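Quinonprotein alcohol dehydrogenase-like protein (Bacteroides thetaiotaomicron VPI-5482, PDB 4R5O) is of unknown function, but binds calcium and joins an immunoglobulin-like beta-sandwich domain to a seven-bladed beta-propeller. Local coordinates at residues Leu42-Asn55 and Cys73-Tyr85. Sequence-based numbering, arbitrary orientation.
Sequences LLNPEGATYSWLVN and CRADLSCIIKNKY. With ACT (acetate ion), chain H.
Cys-79 packs against one face of the Trp-52 indole, its SG 3.6 Å from the centroid of the six-membered ring and 12° off the ring normal, a sulfur-aromatic contact. The thiol reaches the ring because it stands anti to the backbone N (chi1 178°), while CB of the same residue adds a CH-pi contact over that face. Leu-77 CD1 meets the indole differently, in plane at its edge, 3.9 Å from Trp-52 CE3. Farther along, Ile-81 runs beside Tyr-50, and its CG2 sits over the centre of the phenol ring, 4.1 Å from the centroid; Leu-42 lies alongside the same isoleucine but points the other way, its CD2 near Ile-81 CG2. Ile-38 of strand 35-38 touches both Trp-52 and Leu-77, and the indole NE1 is hydrogen-bonded to Glu-62 O. On the other face of the sheet, Leu-53 CD1 meets Ile-80 CD1 at 3.9 Å.

Strands 49-54 and 74-83 run antiparallel, with paired backbone bonds at Thr-49/Lys-82 and Leu-53/Ser-78; at Ser-51/Ile-80 the bond from Ser-51 N is weak. Past the last bridge, Asn-55 N still donates to Asp-76 O (2.9 Å), but the return bond goes from Asp-76 N to the side-chain OD1 of Asn-55 (3.0 Å), approaching from above the amide plane. The amide oxygen thus replaces a main-chain carbonyl and carries the pairing of these two interior strands one step past Val-54/Leu-77, while sulfur-aromatic and CH-pi packing holds the apolar face of the immunoglobulin-like sandwich.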
ATOM      1  N   LEU A  42     -19.768 -26.658  30.327  1.00 66.77           N
ATOM      2  CA  LEU A  42     -19.096 -27.349  31.410  1.00 66.19           C
ATOM      3  C   LEU A  42     -20.049 -28.306  32.103  1.00 74.61           C
ATOM      4  O   LEU A  42     -21.166 -27.937  32.488  1.00 76.63           O
ATOM      5  CB  LEU A  42     -18.524 -26.343  32.411  1.00 65.05           C
ATOM      6  CG  LEU A  42     -17.125 -25.804  32.181  1.00 66.82           C
ATOM      7  CD1 LEU A  42     -16.921 -25.259  30.787  1.00 65.98           C
ATOM      8  CD2 LEU A  42     -16.831 -24.739  33.154  1.00 67.86           C
ATOM      9  N   LEU A  43     -19.606 -29.548  32.246  1.00 71.53           N
ATOM     10  CA  LEU A  43     -20.339 -30.590  32.944  1.00 72.88           C
ATOM     11  C   LEU A  43     -20.463 -30.204  34.443  1.00 76.21           C
ATOM     12  O   LEU A  43     -21.515 -30.393  35.052  1.00 77.10           O
ATOM     13  CB  LEU A  43     -19.583 -31.909  32.731  1.00 73.54           C
ATOM     14  CG  LEU A  43     -20.231 -33.184  33.252  1.00 82.39           C
ATOM     15  CD1 LEU A  43     -21.474 -33.561  32.424  1.00 84.21           C
ATOM     16  CD2 LEU A  43     -19.244 -34.337  33.235  1.00 85.67           C
ATOM     17  N   ASN A  44     -19.387 -29.593  34.989  1.00 71.18           N
ATOM     18  CA  ASN A  44     -19.206 -29.050  36.342  1.00 70.61           C
ATOM     19  C   ASN A  44     -18.896 -27.517  36.239  1.00 72.07           C
ATOM     20  O   ASN A  44     -17.730 -27.097  36.336  1.00 68.69           O
ATOM     21  CB  ASN A  44     -18.085 -29.827  37.065  1.00 70.83           C
ATOM     22  CG  ASN A  44     -16.747 -29.872  36.330  1.00 92.77           C
ATOM     23  OD1 ASN A  44     -16.660 -29.633  35.112  1.00 85.80           O
ATOM     24  ND2 ASN A  44     -15.677 -30.200  37.052  1.00 83.11           N
ATOM     25  N   PRO A  45     -19.925 -26.667  36.002  1.00 69.98           N
ATOM     26  CA  PRO A  45     -19.645 -25.235  35.755  1.00 69.94           C
ATOM     27  C   PRO A  45     -19.416 -24.379  37.006  1.00 77.23           C
ATOM     28  O   PRO A  45     -18.919 -23.259  36.881  1.00 76.48           O
ATOM     29  CB  PRO A  45     -20.920 -24.745  35.059  1.00 71.80           C
ATOM     30  CG  PRO A  45     -21.989 -25.651  35.530  1.00 76.63           C
ATOM     31  CD  PRO A  45     -21.355 -26.986  35.784  1.00 72.05           C
ATOM     32  N   GLU A  46     -19.804 -24.874  38.181  1.00 77.61           N
ATOM     33  CA  GLU A  46     -19.747 -24.155  39.458  1.00 78.64           C
ATOM     34  C   GLU A  46     -18.315 -23.707  39.802  1.00 82.71           C
ATOM     35  O   GLU A  46     -17.390 -24.524  39.872  1.00 83.52           O
ATOM     36  CB  GLU A  46     -20.324 -24.998  40.618  1.00 81.40           C
ATOM     37  CG  GLU A  46     -19.897 -26.463  40.683  1.00 97.26           C
ATOM     38  CD  GLU A  46     -20.550 -27.444  39.721  1.00124.81           C
ATOM     39  OE1 GLU A  46     -21.582 -27.089  39.102  1.00119.03           O
ATOM     40  OE2 GLU A  46     -20.062 -28.595  39.636  1.00120.59           O
ATOM     41  N   GLY A  47     -18.173 -22.393  39.991  1.00 77.91           N
ATOM     42  CA  GLY A  47     -16.922 -21.745  40.380  1.00 76.87           C
ATOM     43  C   GLY A  47     -15.871 -21.600  39.301  1.00 78.44           C
ATOM     44  O   GLY A  47     -14.720 -21.266  39.604  1.00 77.78           O
ATOM     45  N   ALA A  48     -16.259 -21.840  38.036  1.00 74.28           N
ATOM     46  CA  ALA A  48     -15.349 -21.732  36.898  1.00 72.74           C
ATOM     47  C   ALA A  48     -15.251 -20.303  36.398  1.00 76.61           C
ATOM     48  O   ALA A  48     -16.239 -19.569  36.383  1.00 78.09           O
ATOM     49  CB  ALA A  48     -15.804 -22.634  35.769  1.00 73.09           C
ATOM     50  N   THR A  49     -14.044 -19.916  36.001  1.00 71.39           N
ATOM     51  CA  THR A  49     -13.729 -18.611  35.434  1.00 69.84           C
ATOM     52  C   THR A  49     -13.077 -18.873  34.072  1.00 71.78           C
ATOM     53  O   THR A  49     -12.434 -19.911  33.880  1.00 70.46           O
ATOM     54  CB  THR A  49     -12.871 -17.754  36.382  1.00 76.13           C
ATOM     55  OG1 THR A  49     -11.615 -18.389  36.620  1.00 74.54           O
ATOM     56  CG2 THR A  49     -13.578 -17.433  37.693  1.00 75.19           C
ATOM     57  N   TYR A  50     -13.295 -17.956  33.120  1.00 66.99           N
ATOM     58  CA  TYR A  50     -12.824 -18.063  31.738  1.00 64.54           C
ATOM     59  C   TYR A  50     -11.838 -16.947  31.385  1.00 66.14           C
ATOM     60  O   TYR A  50     -11.847 -15.877  32.000  1.00 67.12           O
ATOM     61  CB  TYR A  50     -14.035 -18.006  30.777  1.00 65.49           C
ATOM     62  CG  TYR A  50     -15.039 -19.138  30.915  1.00 68.38           C
ATOM     63  CD1 TYR A  50     -15.887 -19.216  32.018  1.00 71.27           C
ATOM     64  CD2 TYR A  50     -15.245 -20.042  29.878  1.00 69.02           C
ATOM     65  CE1 TYR A  50     -16.832 -20.238  32.138  1.00 72.31           C
ATOM     66  CE2 TYR A  50     -16.207 -21.052  29.975  1.00 70.85           C
ATOM     67  CZ  TYR A  50     -17.005 -21.139  31.102  1.00 79.82           C
ATOM     68  OH  TYR A  50     -17.959 -22.130  31.199  1.00 84.43           O
ATOM     69  N   SER A  51     -11.004 -17.198  30.365  1.00 58.69           N
ATOM     70  CA  SER A  51     -10.028 -16.268  29.808  1.00 55.31           C
ATOM     71  C   SER A  51      -9.886 -16.558  28.331  1.00 56.29           C
ATOM     72  O   SER A  51      -9.412 -17.627  27.945  1.00 56.02           O
ATOM     73  CB  SER A  51      -8.690 -16.362  30.538  1.00 56.93           C
ATOM     74  OG  SER A  51      -7.709 -15.468  30.032  1.00 56.73           O
ATOM     75  N   TRP A  52     -10.376 -15.639  27.510  1.00 51.16           N
ATOM     76  CA  TRP A  52     -10.354 -15.761  26.056  1.00 49.45           C
ATOM     77  C   TRP A  52      -9.244 -14.911  25.506  1.00 57.56           C
ATOM     78  O   TRP A  52      -9.284 -13.687  25.652  1.00 57.61           O
ATOM     79  CB  TRP A  52     -11.714 -15.353  25.458  1.00 46.62           C
ATOM     80  CG  TRP A  52     -12.847 -16.255  25.854  1.00 46.63           C
ATOM     81  CD1 TRP A  52     -13.638 -16.142  26.957  1.00 49.96           C
ATOM     82  CD2 TRP A  52     -13.304 -17.420  25.148  1.00 45.99           C
ATOM     83  NE1 TRP A  52     -14.586 -17.145  26.966  1.00 49.54           N
ATOM     84  CE2 TRP A  52     -14.393 -17.953  25.877  1.00 50.37           C
ATOM     85  CE3 TRP A  52     -12.916 -18.050  23.952  1.00 45.99           C
ATOM     86  CZ2 TRP A  52     -15.117 -19.069  25.435  1.00 50.17           C
ATOM     87  CZ3 TRP A  52     -13.607 -19.182  23.540  1.00 48.10           C
ATOM     88  CH2 TRP A  52     -14.704 -19.674  24.268  1.00 49.83           C
ATOM     89  N   LEU A  53      -8.232 -15.565  24.906  1.00 56.16           N
ATOM     90  CA  LEU A  53      -7.078 -14.879  24.354  1.00 55.92           C
ATOM     91  C   LEU A  53      -7.158 -14.853  22.850  1.00 60.68           C
ATOM     92  O   LEU A  53      -7.190 -15.911  22.215  1.00 62.30           O
ATOM     93  CB  LEU A  53      -5.746 -15.529  24.800  1.00 55.75           C
ATOM     94  CG  LEU A  53      -5.564 -15.839  26.296  1.00 61.71           C
ATOM     95  CD1 LEU A  53      -4.214 -16.436  26.546  1.00 62.71           C
ATOM     96  CD2 LEU A  53      -5.723 -14.617  27.172  1.00 61.95           C
ATOM     97  N   VAL A  54      -7.205 -13.636  22.287  1.00 55.33           N
ATOM     98  CA  VAL A  54      -7.187 -13.370  20.843  1.00 53.59           C
ATOM     99  C   VAL A  54      -5.773 -12.929  20.522  1.00 55.30           C
ATOM    100  O   VAL A  54      -5.292 -11.949  21.091  1.00 53.59           O
ATOM    101  CB  VAL A  54      -8.267 -12.355  20.403  1.00 56.79           C
ATOM    102  CG1 VAL A  54      -8.160 -12.079  18.906  1.00 55.13           C
ATOM    103  CG2 VAL A  54      -9.666 -12.849  20.773  1.00 57.54           C
ATOM    104  N   ASN A  55      -5.068 -13.728  19.727  1.00 52.98           N
ATOM    105  CA  ASN A  55      -3.649 -13.531  19.393  1.00 52.87           C
ATOM    106  C   ASN A  55      -2.809 -13.303  20.690  1.00 58.74           C
ATOM    107  O   ASN A  55      -1.959 -12.411  20.740  1.00 57.83           O
ATOM    108  CB  ASN A  55      -3.462 -12.388  18.409  1.00 49.06           C
ATOM    109  CG  ASN A  55      -4.035 -12.689  17.058  1.00 55.88           C
ATOM    110  OD1 ASN A  55      -3.858 -13.784  16.514  1.00 48.43           O
ATOM    111  ND2 ASN A  55      -4.686 -11.700  16.458  1.00 45.74           N
ATOM    112  N   CYS A  73      -9.746 -10.335   8.748  1.00 50.51           N
ATOM    113  CA  CYS A  73      -8.893 -10.707   9.876  1.00 49.75           C
ATOM    114  C   CYS A  73      -8.502 -12.172   9.807  1.00 50.85           C
ATOM    115  O   CYS A  73      -9.048 -12.935   9.034  1.00 50.95           O
ATOM    116  CB  CYS A  73      -9.595 -10.409  11.202  1.00 51.82           C
ATOM    117  SG  CYS A  73     -11.086 -11.414  11.519  1.00 57.24           S
ATOM    118  N   ARG A  74      -7.545 -12.537  10.656  1.00 45.76           N
ATOM    119  CA  ARG A  74      -7.014 -13.857  10.948  1.00 44.71           C
ATOM    120  C   ARG A  74      -6.514 -13.755  12.371  1.00 51.25           C
ATOM    121  O   ARG A  74      -5.917 -12.736  12.718  1.00 52.95           O
ATOM    122  CB  ARG A  74      -5.956 -14.370   9.932  1.00 38.99           C
ATOM    123  CG  ARG A  74      -4.704 -13.593   9.890  1.00 38.45           C
ATOM    124  CD  ARG A  74      -3.566 -14.336   9.250  1.00 50.48           C
ATOM    125  NE  ARG A  74      -2.373 -13.482   9.291  1.00 57.61           N
ATOM    126  CZ  ARG A  74      -1.157 -13.839   8.912  1.00 61.12           C
ATOM    127  NH1 ARG A  74      -0.928 -15.066   8.470  1.00 37.81           N
ATOM    128  NH2 ARG A  74      -0.154 -12.971   8.984  1.00 58.89           N
ATOM    129  N   ALA A  75      -6.860 -14.731  13.225  1.00 48.48           N
ATOM    130  CA  ALA A  75      -6.497 -14.709  14.636  1.00 48.34           C
ATOM    131  C   ALA A  75      -6.422 -16.109  15.227  1.00 54.38           C
ATOM    132  O   ALA A  75      -7.097 -17.018  14.758  1.00 54.13           O
ATOM    133  CB  ALA A  75      -7.509 -13.886  15.426  1.00 49.42           C
ATOM    134  N   ASP A  76      -5.567 -16.268  16.244  1.00 51.91           N
ATOM    135  CA  ASP A  76      -5.417 -17.461  17.062  1.00 51.69           C
ATOM    136  C   ASP A  76      -6.294 -17.265  18.271  1.00 55.53           C
ATOM    137  O   ASP A  76      -6.369 -16.149  18.794  1.00 57.22           O
ATOM    138  CB  ASP A  76      -3.942 -17.724  17.432  1.00 53.45           C
ATOM    139  CG  ASP A  76      -3.066 -18.249  16.311  1.00 69.69           C
ATOM    140  OD1 ASP A  76      -3.404 -19.315  15.741  1.00 71.44           O
ATOM    141  OD2 ASP A  76      -1.967 -17.682  16.101  1.00 78.36           O
ATOM    142  N   LEU A  77      -7.012 -18.301  18.687  1.00 50.12           N
ATOM    143  CA  LEU A  77      -7.895 -18.162  19.831  1.00 49.11           C
ATOM    144  C   LEU A  77      -7.665 -19.276  20.841  1.00 54.52           C
ATOM    145  O   LEU A  77      -7.671 -20.461  20.491  1.00 54.24           O
ATOM    146  CB  LEU A  77      -9.358 -18.158  19.367  1.00 48.82           C
ATOM    147  CG  LEU A  77     -10.467 -18.091  20.420  1.00 51.99           C
ATOM    148  CD1 LEU A  77     -10.475 -16.766  21.171  1.00 51.26           C
ATOM    149  CD2 LEU A  77     -11.753 -18.269  19.769  1.00 52.47           C
ATOM    150  N   SER A  78      -7.461 -18.870  22.102  1.00 51.71           N
ATOM    151  CA  SER A  78      -7.318 -19.779  23.230  1.00 52.26           C
ATOM    152  C   SER A  78      -8.403 -19.527  24.240  1.00 57.81           C
ATOM    153  O   SER A  78      -8.866 -18.391  24.424  1.00 56.79           O
ATOM    154  CB  SER A  78      -5.951 -19.657  23.898  1.00 54.78           C
ATOM    155  OG  SER A  78      -4.915 -20.053  23.017  1.00 64.94           O
ATOM    156  N   CYS A  79      -8.804 -20.601  24.905  1.00 56.48           N
ATOM    157  CA  CYS A  79      -9.792 -20.529  25.953  1.00 56.48           C
ATOM    158  C   CYS A  79      -9.256 -21.258  27.140  1.00 62.29           C
ATOM    159  O   CYS A  79      -9.065 -22.475  27.088  1.00 64.29           O
ATOM    160  CB  CYS A  79     -11.135 -21.082  25.496  1.00 56.14           C
ATOM    161  SG  CYS A  79     -12.388 -21.072  26.783  1.00 61.05           S
ATOM    162  N   ILE A  80      -8.962 -20.505  28.197  1.00 57.64           N
ATOM    163  CA  ILE A  80      -8.472 -21.056  29.447  1.00 57.15           C
ATOM    164  C   ILE A  80      -9.629 -21.028  30.428  1.00 61.74           C
ATOM    165  O   ILE A  80     -10.161 -19.957  30.712  1.00 60.95           O
ATOM    166  CB  ILE A  80      -7.215 -20.302  29.958  1.00 59.57           C
ATOM    167  CG1 ILE A  80      -6.167 -20.100  28.831  1.00 58.86           C
ATOM    168  CG2 ILE A  80      -6.621 -21.018  31.163  1.00 59.54           C
ATOM    169  CD1 ILE A  80      -5.069 -19.184  29.145  1.00 66.83           C
ATOM    170  N   ILE A  81     -10.069 -22.206  30.886  1.00 59.83           N
ATOM    171  CA  ILE A  81     -11.146 -22.333  31.879  1.00 60.45           C
ATOM    172  C   ILE A  81     -10.502 -22.875  33.143  1.00 65.90           C
ATOM    173  O   ILE A  81      -9.857 -23.925  33.101  1.00 65.00           O
ATOM    174  CB  ILE A  81     -12.346 -23.181  31.389  1.00 63.20           C
ATOM    175  CG1 ILE A  81     -12.721 -22.815  29.935  1.00 61.66           C
ATOM    176  CG2 ILE A  81     -13.528 -23.055  32.377  1.00 64.76           C
ATOM    177  CD1 ILE A  81     -13.692 -23.680  29.292  1.00 65.71           C
ATOM    178  N   LYS A  82     -10.647 -22.125  34.245  1.00 64.78           N
ATOM    179  CA  LYS A  82     -10.024 -22.356  35.551  1.00 65.35           C
ATOM    180  C   LYS A  82     -11.058 -22.514  36.676  1.00 71.04           C
ATOM    181  O   LYS A  82     -12.062 -21.811  36.676  1.00 72.28           O
ATOM    182  CB  LYS A  82      -9.146 -21.110  35.807  1.00 66.94           C
ATOM    183  CG  LYS A  82      -8.322 -21.025  37.078  1.00 84.00           C
ATOM    184  CD  LYS A  82      -7.507 -19.722  37.036  1.00 94.23           C
ATOM    185  CE  LYS A  82      -6.676 -19.460  38.269  1.00106.51           C
ATOM    186  NZ  LYS A  82      -5.903 -18.192  38.143  1.00111.66           N
ATOM    187  N   ASN A  83     -10.805 -23.419  37.640  1.00 68.77           N
ATOM    188  CA  ASN A  83     -11.611 -23.579  38.871  1.00 69.83           C
ATOM    189  C   ASN A  83     -10.647 -23.947  40.009  1.00 72.57           C
ATOM    190  O   ASN A  83      -9.458 -24.124  39.755  1.00 71.38           O
ATOM    191  CB  ASN A  83     -12.780 -24.587  38.735  1.00 70.59           C
ATOM    192  CG  ASN A  83     -12.437 -26.053  38.599  1.00 86.71           C
ATOM    193  OD1 ASN A  83     -11.278 -26.481  38.661  1.00 81.72           O
ATOM    194  ND2 ASN A  83     -13.464 -26.869  38.417  1.00 79.09           N
ATOM    195  N   LYS A  84     -11.153 -24.083  41.241  1.00 70.39           N
ATOM    196  CA  LYS A  84     -10.379 -24.361  42.456  1.00 70.52           C
ATOM    197  C   LYS A  84      -9.404 -25.553  42.270  1.00 74.61           C
ATOM    198  O   LYS A  84      -8.282 -25.504  42.784  1.00 74.27           O
ATOM    199  CB  LYS A  84     -11.350 -24.652  43.620  1.00 73.74           C
ATOM    200  CG  LYS A  84     -10.705 -24.683  45.005  1.00 83.93           C
ATOM    201  CD  LYS A  84     -11.717 -24.971  46.108  1.00 87.98           C
ATOM    202  CE  LYS A  84     -11.047 -25.069  47.462  1.00 88.55           C
ATOM    203  NZ  LYS A  84     -12.025 -25.275  48.564  1.00 87.82           N
ATOM    204  N   TYR A  85      -9.805 -26.562  41.475  1.00 71.14           N
ATOM    205  CA  TYR A  85      -9.094 -27.823  41.288  1.00 70.66           C
ATOM    206  C   TYR A  85      -8.152 -27.868  40.070  1.00 73.68           C
ATOM    207  O   TYR A  85      -7.238 -28.699  40.061  1.00 75.63           O
ATOM    208  CB  TYR A  85     -10.109 -28.948  41.133  1.00 72.56           C
ATOM    209  CG  TYR A  85     -11.044 -29.037  42.320  1.00 75.56           C
ATOM    210  CD1 TYR A  85     -10.648 -29.659  43.498  1.00 78.05           C
ATOM    211  CD2 TYR A  85     -12.330 -28.510  42.261  1.00 77.22           C
ATOM    212  CE1 TYR A  85     -11.492 -29.723  44.604  1.00 79.36           C
ATOM    213  CE2 TYR A  85     -13.195 -28.591  43.353  1.00 79.72           C
ATOM    214  CZ  TYR A  85     -12.771 -29.198  44.525  1.00 87.94           C
ATOM    215  OH  TYR A  85     -13.611 -29.278  45.613  1.00 93.09           O
TER
HETATM  216  C   ACT H 504      -6.524  -8.718  15.686  1.00 75.76           C
HETATM  217  O   ACT H 504      -5.358  -9.037  16.002  1.00 80.13           O
HETATM  218  OXT ACT H 504      -7.452  -9.528  15.350  1.00 75.75           O
HETATM  219  CH3 ACT H 504      -6.850  -7.209  15.734  1.00 73.69           C
HETATM  220  O   HOH W   1     -12.262 -20.022  39.402  1.00 64.27           O